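Local atomic coordinates of flagellar biosynthesis protein FlhF (Bacillus subtilis, PDB entry 2PX0), a protein that binds GTP as a signal-recognition-particle-type GTPase, forms a homodimer and is necessary for flagellar biosynthesis. Residues A162-V166 against L179-Y183; P94-Q100 against T284-F290. One frame throughout, in Å; residues are numbered along the deposited sequence.

Contact 1. Residues A162-V166 against L179-Y183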
ATOM      1  N   ALA A 162     -22.705 -17.657  -8.573  1.00 71.66           N
ATOM      2  CA  ALA A 162     -21.817 -18.078  -9.652  1.00 70.23           C
ATOM      3  C   ALA A 162     -20.890 -19.193  -9.169  1.00 69.32           C
ATOM      4  O   ALA A 162     -20.692 -19.377  -7.967  1.00 69.69           O
ATOM      5  CB  ALA A 162     -20.995 -16.882 -10.147  1.00 70.34           C
ATOM      6  N   PRO A 163     -20.314 -19.957 -10.107  1.00 68.29           N
ATOM      7  CA  PRO A 163     -19.404 -21.062  -9.789  1.00 67.20           C
ATOM      8  C   PRO A 163     -17.969 -20.636  -9.486  1.00 66.53           C
ATOM      9  O   PRO A 163     -17.469 -19.654 -10.027  1.00 67.58           O
ATOM     10  CB  PRO A 163     -19.492 -21.936 -11.034  1.00 66.84           C
ATOM     11  CG  PRO A 163     -19.665 -20.931 -12.123  1.00 67.63           C
ATOM     12  CD  PRO A 163     -20.677 -19.967 -11.536  1.00 68.57           C
ATOM     13  N   LEU A 164     -17.309 -21.393  -8.618  1.00 65.86           N
ATOM     14  CA  LEU A 164     -15.929 -21.118  -8.243  1.00 64.76           C
ATOM     15  C   LEU A 164     -15.169 -22.433  -8.076  1.00 64.53           C
ATOM     16  O   LEU A 164     -15.716 -23.412  -7.559  1.00 64.09           O
ATOM     17  CB  LEU A 164     -15.894 -20.323  -6.938  1.00 64.51           C
ATOM     18  CG  LEU A 164     -14.528 -19.906  -6.386  1.00 64.95           C
ATOM     19  CD1 LEU A 164     -14.745 -18.884  -5.294  1.00 66.19           C
ATOM     20  CD2 LEU A 164     -13.767 -21.103  -5.842  1.00 64.32           C
ATOM     21  N   GLU A 165     -13.914 -22.447  -8.513  1.00 63.98           N
ATOM     22  CA  GLU A 165     -13.074 -23.632  -8.415  1.00 65.13           C
ATOM     23  C   GLU A 165     -11.693 -23.284  -7.879  1.00 65.40           C
ATOM     24  O   GLU A 165     -10.970 -22.509  -8.495  1.00 66.96           O
ATOM     25  CB  GLU A 165     -12.908 -24.280  -9.787  1.00 65.97           C
ATOM     26  CG  GLU A 165     -14.189 -24.798 -10.423  1.00 71.20           C
ATOM     27  CD  GLU A 165     -14.792 -25.984  -9.676  1.00 75.43           C
ATOM     28  OE1 GLU A 165     -14.002 -26.833  -9.186  1.00 77.27           O
ATOM     29  OE2 GLU A 165     -16.046 -26.068  -9.595  1.00 73.83           O
ATOM     30  N   VAL A 166     -11.323 -23.854  -6.737  1.00 65.20           N
ATOM     31  CA  VAL A 166     -10.003 -23.607  -6.167  1.00 65.56           C
ATOM     32  C   VAL A 166      -8.980 -24.447  -6.935  1.00 67.03           C
ATOM     33  O   VAL A 166      -9.315 -25.509  -7.462  1.00 66.59           O
ATOM     34  CB  VAL A 166      -9.955 -24.004  -4.678  1.00 65.00           C
ATOM     35  CG1 VAL A 166      -8.527 -23.959  -4.166  1.00 64.83           C
ATOM     36  CG2 VAL A 166     -10.824 -23.062  -3.868  1.00 65.41           C
ATOM     37  N   LEU A 179     -13.178 -26.489 -17.704  1.00 85.68           N
ATOM     38  CA  LEU A 179     -14.512 -26.809 -17.228  1.00 83.86           C
ATOM     39  C   LEU A 179     -15.432 -25.630 -17.539  1.00 83.02           C
ATOM     40  O   LEU A 179     -16.537 -25.804 -18.054  1.00 82.28           O
ATOM     41  CB  LEU A 179     -14.464 -27.056 -15.724  1.00 83.94           C
ATOM     42  CG  LEU A 179     -15.707 -27.615 -15.037  1.00 84.39           C
ATOM     43  CD1 LEU A 179     -15.343 -28.015 -13.610  1.00 84.99           C
ATOM     44  CD2 LEU A 179     -16.823 -26.587 -15.052  1.00 85.10           C
ATOM     45  N   PHE A 180     -14.957 -24.429 -17.225  1.00 81.89           N
ATOM     46  CA  PHE A 180     -15.714 -23.210 -17.467  1.00 80.57           C
ATOM     47  C   PHE A 180     -15.641 -22.756 -18.916  1.00 79.89           C
ATOM     48  O   PHE A 180     -16.061 -21.643 -19.254  1.00 78.72           O
ATOM     49  CB  PHE A 180     -15.205 -22.096 -16.562  1.00 79.68           C
ATOM     50  CG  PHE A 180     -15.480 -22.331 -15.113  1.00 78.56           C
ATOM     51  CD1 PHE A 180     -16.781 -22.540 -14.668  1.00 77.65           C
ATOM     52  CD2 PHE A 180     -14.446 -22.336 -14.189  1.00 77.26           C
ATOM     53  CE1 PHE A 180     -17.045 -22.750 -13.329  1.00 76.72           C
ATOM     54  CE2 PHE A 180     -14.703 -22.545 -12.844  1.00 77.13           C
ATOM     55  CZ  PHE A 180     -16.002 -22.753 -12.413  1.00 76.17           C
ATOM     56  N   SER A 181     -15.105 -23.625 -19.765  1.00 79.48           N
ATOM     57  CA  SER A 181     -14.970 -23.337 -21.186  1.00 79.59           C
ATOM     58  C   SER A 181     -16.280 -22.847 -21.812  1.00 79.47           C
ATOM     59  O   SER A 181     -16.275 -22.174 -22.842  1.00 78.47           O
ATOM     60  CB  SER A 181     -14.498 -24.593 -21.923  1.00 79.45           C
ATOM     61  OG  SER A 181     -15.423 -25.657 -21.768  1.00 78.48           O
ATOM     62  N   GLU A 182     -17.399 -23.180 -21.180  1.00 79.56           N
ATOM     63  CA  GLU A 182     -18.706 -22.795 -21.693  1.00 78.93           C
ATOM     64  C   GLU A 182     -19.149 -21.399 -21.259  1.00 76.78           C
ATOM     65  O   GLU A 182     -20.051 -20.814 -21.861  1.00 75.56           O
ATOM     66  CB  GLU A 182     -19.752 -23.821 -21.247  1.00 82.86           C
ATOM     67  CG  GLU A 182     -19.475 -25.266 -21.688  1.00 88.47           C
ATOM     68  CD  GLU A 182     -19.687 -25.494 -23.183  1.00 90.99           C
ATOM     69  OE1 GLU A 182     -18.932 -24.915 -23.998  1.00 92.65           O
ATOM     70  OE2 GLU A 182     -20.613 -26.255 -23.543  1.00 91.93           O
ATOM     71  N   TYR A 183     -18.518 -20.867 -20.218  1.00 74.71           N
ATOM     72  CA  TYR A 183     -18.876 -19.545 -19.707  1.00 72.61           C
ATOM     73  C   TYR A 183     -18.268 -18.394 -20.504  1.00 71.01           C
ATOM     74  O   TYR A 183     -17.243 -18.556 -21.161  1.00 69.89           O
ATOM     75  CB  TYR A 183     -18.460 -19.426 -18.237  1.00 72.77           C
ATOM     76  CG  TYR A 183     -19.265 -20.299 -17.314  1.00 71.76           C
ATOM     77  CD1 TYR A 183     -19.158 -21.683 -17.371  1.00 71.60           C
ATOM     78  CD2 TYR A 183     -20.174 -19.742 -16.416  1.00 72.71           C
ATOM     79  CE1 TYR A 183     -19.939 -22.492 -16.567  1.00 73.02           C
ATOM     80  CE2 TYR A 183     -20.965 -20.548 -15.602  1.00 72.84           C
ATOM     81  CZ  TYR A 183     -20.843 -21.920 -15.687  1.00 73.21           C
ATOM     82  OH  TYR A 183     -21.641 -22.732 -14.916  1.00 74.80           O
TER
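P163 and E165 both touch the ring of F180, and the contacts are apolar almost throughout. CG of the proline comes to 3.4 Å from CE1 of F180, and its CB lies beside the same ring carbon. Because F180 holds its CG beside the backbone N (chi1 -67°), the ring is carried across to the 162-166 chain, where its far end, CE1, CZ and CE2, does the touching. The same proline corner also meets a second aromatic: CG of P163 stands 3.7 Å from CE2 of Y183, the two side chains arriving from opposite directions.

At the margin of the P-loop GTPase domain, segment 162-166 runs beside strand 137-141, an outer strand of the parallel sheet within this chain, P163 and E165 pairing through their backbones with F139 and T141. Helix 170-179 then leads to the turn at 179-183, just ahead of strand 185-189, and F180 also packs on A138 and I140.

The acidic residue contributes through its aliphatic part. CG of E165 lies 3.3 Å from CE2 of F180, and the chain bends at chi2 (-67°), with its carboxylate plane turned 51° from the ring. L179 CD1 makes a looser contact, 4.5 Å from CD of E165.

No hydrogen bond spans the two segments; within the turn, Y183 N donates to F180 O at 2.8 Å.

Contact 2. Residues P94-Q100 against T284-F290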
ATOM      1  N   PRO A  94       1.860   5.942 -23.045  1.00 45.85           N
ATOM      2  CA  PRO A  94       1.494   5.209 -24.260  1.00 46.99           C
ATOM      3  C   PRO A  94       0.230   5.779 -24.890  1.00 47.56           C
ATOM      4  O   PRO A  94      -0.660   6.248 -24.184  1.00 49.39           O
ATOM      5  CB  PRO A  94       1.330   3.767 -23.772  1.00 46.60           C
ATOM      6  CG  PRO A  94       1.231   3.891 -22.269  1.00 48.34           C
ATOM      7  CD  PRO A  94       2.140   5.026 -21.935  1.00 45.76           C
ATOM      8  N   SER A  95       0.157   5.751 -26.217  1.00 48.39           N
ATOM      9  CA  SER A  95      -0.994   6.298 -26.931  1.00 50.69           C
ATOM     10  C   SER A  95      -2.332   5.741 -26.467  1.00 53.59           C
ATOM     11  O   SER A  95      -2.422   4.610 -25.972  1.00 55.09           O
ATOM     12  CB  SER A  95      -0.841   6.059 -28.423  1.00 50.09           C
ATOM     13  OG  SER A  95      -0.510   4.705 -28.660  1.00 53.64           O
ATOM     14  N   ALA A  96      -3.373   6.547 -26.649  1.00 55.28           N
ATOM     15  CA  ALA A  96      -4.728   6.196 -26.246  1.00 54.66           C
ATOM     16  C   ALA A  96      -5.104   4.754 -26.537  1.00 56.32           C
ATOM     17  O   ALA A  96      -5.795   4.114 -25.732  1.00 57.95           O
ATOM     18  CB  ALA A  96      -5.708   7.117 -26.923  1.00 53.91           C
ATOM     19  N   ASP A  97      -4.652   4.237 -27.680  1.00 56.63           N
ATOM     20  CA  ASP A  97      -4.994   2.868 -28.058  1.00 55.20           C
ATOM     21  C   ASP A  97      -4.497   1.845 -27.049  1.00 54.57           C
ATOM     22  O   ASP A  97      -5.090   0.783 -26.911  1.00 56.20           O
ATOM     23  CB  ASP A  97      -4.445   2.524 -29.443  1.00 53.20           C
ATOM     24  CG  ASP A  97      -2.945   2.375 -29.443  1.00 55.01           C
ATOM     25  OD1 ASP A  97      -2.256   3.399 -29.249  1.00 53.23           O
ATOM     26  OD2 ASP A  97      -2.457   1.233 -29.621  1.00 55.04           O
ATOM     27  N   LYS A  98      -3.419   2.154 -26.340  1.00 52.74           N
ATOM     28  CA  LYS A  98      -2.907   1.211 -25.369  1.00 53.50           C
ATOM     29  C   LYS A  98      -3.624   1.307 -24.020  1.00 53.92           C
ATOM     30  O   LYS A  98      -3.306   0.566 -23.091  1.00 54.21           O
ATOM     31  CB  LYS A  98      -1.403   1.407 -25.184  1.00 54.28           C
ATOM     32  CG  LYS A  98      -0.559   0.300 -25.797  1.00 56.12           C
ATOM     33  CD  LYS A  98      -0.590   0.353 -27.315  1.00 59.48           C
ATOM     34  CE  LYS A  98       0.174   1.567 -27.838  1.00 61.47           C
ATOM     35  NZ  LYS A  98       0.084   1.713 -29.322  1.00 62.80           N
ATOM     36  N   TRP A  99      -4.580   2.226 -23.908  1.00 53.55           N
ATOM     37  CA  TRP A  99      -5.341   2.382 -22.671  1.00 53.98           C
ATOM     38  C   TRP A  99      -6.766   1.836 -22.860  1.00 55.46           C
ATOM     39  O   TRP A  99      -7.169   1.459 -23.967  1.00 55.92           O
ATOM     40  CB  TRP A  99      -5.453   3.850 -22.284  1.00 52.99           C
ATOM     41  CG  TRP A  99      -4.200   4.517 -21.801  1.00 54.28           C
ATOM     42  CD1 TRP A  99      -3.015   4.667 -22.483  1.00 54.76           C
ATOM     43  CD2 TRP A  99      -4.047   5.250 -20.575  1.00 53.51           C
ATOM     44  NE1 TRP A  99      -2.140   5.455 -21.755  1.00 51.75           N
ATOM     45  CE2 TRP A  99      -2.746   5.820 -20.581  1.00 52.50           C
ATOM     46  CE3 TRP A  99      -4.881   5.474 -19.468  1.00 51.42           C
ATOM     47  CZ2 TRP A  99      -2.274   6.607 -19.534  1.00 51.62           C
ATOM     48  CZ3 TRP A  99      -4.411   6.256 -18.430  1.00 50.81           C
ATOM     49  CH2 TRP A  99      -3.116   6.811 -18.466  1.00 52.32           C
ATOM     50  N   GLN A 100      -7.517   1.798 -21.763  1.00 55.87           N
ATOM     51  CA  GLN A 100      -8.911   1.351 -21.768  1.00 56.87           C
ATOM     52  C   GLN A 100      -9.300   0.117 -22.591  1.00 57.51           C
ATOM     53  O   GLN A 100     -10.339   0.096 -23.259  1.00 58.12           O
ATOM     54  CB  GLN A 100      -9.812   2.522 -22.166  1.00 55.20           C
ATOM     55  CG  GLN A 100      -9.879   3.590 -21.114  1.00 54.53           C
ATOM     56  CD  GLN A 100     -10.687   4.785 -21.556  1.00 55.32           C
ATOM     57  OE1 GLN A 100     -10.270   5.522 -22.449  1.00 54.07           O
ATOM     58  NE2 GLN A 100     -11.853   4.990 -20.932  1.00 55.73           N
ATOM     59  N   THR A 284     -12.823   4.037 -15.375  1.00 51.72           N
ATOM     60  CA  THR A 284     -11.888   3.970 -16.497  1.00 52.63           C
ATOM     61  C   THR A 284     -11.422   5.372 -16.936  1.00 52.36           C
ATOM     62  O   THR A 284     -12.189   6.334 -16.865  1.00 54.11           O
ATOM     63  CB  THR A 284     -12.540   3.255 -17.667  1.00 51.16           C
ATOM     64  OG1 THR A 284     -11.540   2.923 -18.623  1.00 55.25           O
ATOM     65  CG2 THR A 284     -13.578   4.144 -18.314  1.00 54.65           C
ATOM     66  N   VAL A 285     -10.172   5.494 -17.384  1.00 52.10           N
ATOM     67  CA  VAL A 285      -9.639   6.798 -17.789  1.00 52.01           C
ATOM     68  C   VAL A 285      -8.821   6.736 -19.063  1.00 51.86           C
ATOM     69  O   VAL A 285      -8.382   5.668 -19.473  1.00 53.14           O
ATOM     70  CB  VAL A 285      -8.726   7.407 -16.699  1.00 52.66           C
ATOM     71  CG1 VAL A 285      -9.469   7.474 -15.385  1.00 56.79           C
ATOM     72  CG2 VAL A 285      -7.475   6.576 -16.541  1.00 50.34           C
ATOM     73  N   SER A 286      -8.603   7.905 -19.661  1.00 51.44           N
ATOM     74  CA  SER A 286      -7.826   8.050 -20.894  1.00 49.62           C
ATOM     75  C   SER A 286      -6.520   8.824 -20.648  1.00 48.08           C
ATOM     76  O   SER A 286      -6.419   9.606 -19.708  1.00 45.96           O
ATOM     77  CB  SER A 286      -8.645   8.828 -21.915  1.00 50.57           C
ATOM     78  OG  SER A 286      -8.842  10.163 -21.466  1.00 51.54           O
ATOM     79  N   PRO A 287      -5.509   8.627 -21.505  1.00 48.44           N
ATOM     80  CA  PRO A 287      -4.247   9.346 -21.318  1.00 48.10           C
ATOM     81  C   PRO A 287      -4.494  10.784 -20.900  1.00 48.73           C
ATOM     82  O   PRO A 287      -4.131  11.179 -19.795  1.00 48.93           O
ATOM     83  CB  PRO A 287      -3.590   9.238 -22.686  1.00 47.29           C
ATOM     84  CG  PRO A 287      -3.967   7.847 -23.088  1.00 47.60           C
ATOM     85  CD  PRO A 287      -5.450   7.784 -22.713  1.00 49.35           C
ATOM     86  N   LEU A 288      -5.122  11.566 -21.772  1.00 50.37           N
ATOM     87  CA  LEU A 288      -5.414  12.959 -21.436  1.00 52.97           C
ATOM     88  C   LEU A 288      -6.309  13.074 -20.186  1.00 53.88           C
ATOM     89  O   LEU A 288      -6.223  14.056 -19.433  1.00 52.65           O
ATOM     90  CB  LEU A 288      -6.094  13.670 -22.613  1.00 54.37           C
ATOM     91  CG  LEU A 288      -6.666  15.061 -22.294  1.00 54.61           C
ATOM     92  CD1 LEU A 288      -5.625  15.917 -21.591  1.00 55.24           C
ATOM     93  CD2 LEU A 288      -7.113  15.724 -23.581  1.00 57.21           C
ATOM     94  N   GLY A 289      -7.169  12.077 -19.977  1.00 53.52           N
ATOM     95  CA  GLY A 289      -8.047  12.097 -18.826  1.00 52.04           C
ATOM     96  C   GLY A 289      -7.255  11.943 -17.544  1.00 51.84           C
ATOM     97  O   GLY A 289      -7.549  12.589 -16.538  1.00 53.55           O
ATOM     98  N   PHE A 290      -6.246  11.078 -17.586  1.00 50.62           N
ATOM     99  CA  PHE A 290      -5.391  10.830 -16.435  1.00 48.83           C
ATOM    100  C   PHE A 290      -4.580  12.061 -16.103  1.00 47.81           C
ATOM    101  O   PHE A 290      -4.385  12.391 -14.936  1.00 48.55           O
ATOM    102  CB  PHE A 290      -4.422   9.693 -16.723  1.00 48.70           C
ATOM    103  CG  PHE A 290      -3.469   9.425 -15.604  1.00 46.76           C
ATOM    104  CD1 PHE A 290      -3.900   8.797 -14.441  1.00 46.53           C
ATOM    105  CD2 PHE A 290      -2.151   9.837 -15.691  1.00 46.38           C
ATOM    106  CE1 PHE A 290      -3.030   8.588 -13.387  1.00 47.17           C
ATOM    107  CE2 PHE A 290      -1.265   9.631 -14.636  1.00 46.26           C
ATOM    108  CZ  PHE A 290      -1.703   9.010 -13.485  1.00 46.68           C
TER
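W99 reaches P287 from its first side-chain atom: CB lies 4.0 Å from CD of the proline. With CG beside the backbone N (chi1 -71°), the indole is laid across the pyrrolidine ring, whose CG sits over one face, 3.2 Å from the centroid of the five-membered ring and 9° off its normal, a CH-pi contact. CG and CD2 lie against CG and CD of P287, CD1 and NE1 meet its CG, and CE2 and CZ2 pass over its CG and CA. NE1 also makes a weak hydrogen bond to P94 O. Farther out, CE3 approaches the carbonyl O of V285, while CZ3 is 3.6 Å from V285 CG2, a methyl in the ring plane at the edge. CH2 at the far end touches CB of F290 at 3.6 Å. Replacing the indole by an alanine here is likely to open a gap between P287, V285 and F290 and to leave P94 O without its weak indole donor.

The linker between helix 81-90 and strand 107-112 thereby packs on the start of helix 287-294, where S286 is the N-cap: its OG accepts from G289 N at 2.9 Å.

Beside the indole, Q100 NE2 donates to T284 OG1 (3.1 Å, N-H...O angle 147°), with the acceptor close to the amide plane. One polar bond beside a broad apolar face suggests that the junction is held largely by apolar packing of W99 on P287, while the hydrogen bond from the Q100 amide adds one polar tie beside it.

How the contacts relate
Contacts 1 and 2 illustrate packing at two distant places of one GTPase chain, neither touching the nucleotide. Their centres lie 32 Å apart, and their nearest atoms are separated by about 20 Å, so they do not touch. Contact 1 joins segments whose closest ends are 13 positions apart, against 184 for contact 2; the first thus falls within the span that the second closes. Both stand back from the bound GTP analogue: the side chain of L164 is about 13 Å from it and about 11 Å from the magnesium ion, that of V285 about 12 Å from the analogue. The side chain of V285 is about 6 Å from that of I249, which probably helps bind GTP, as in relatives.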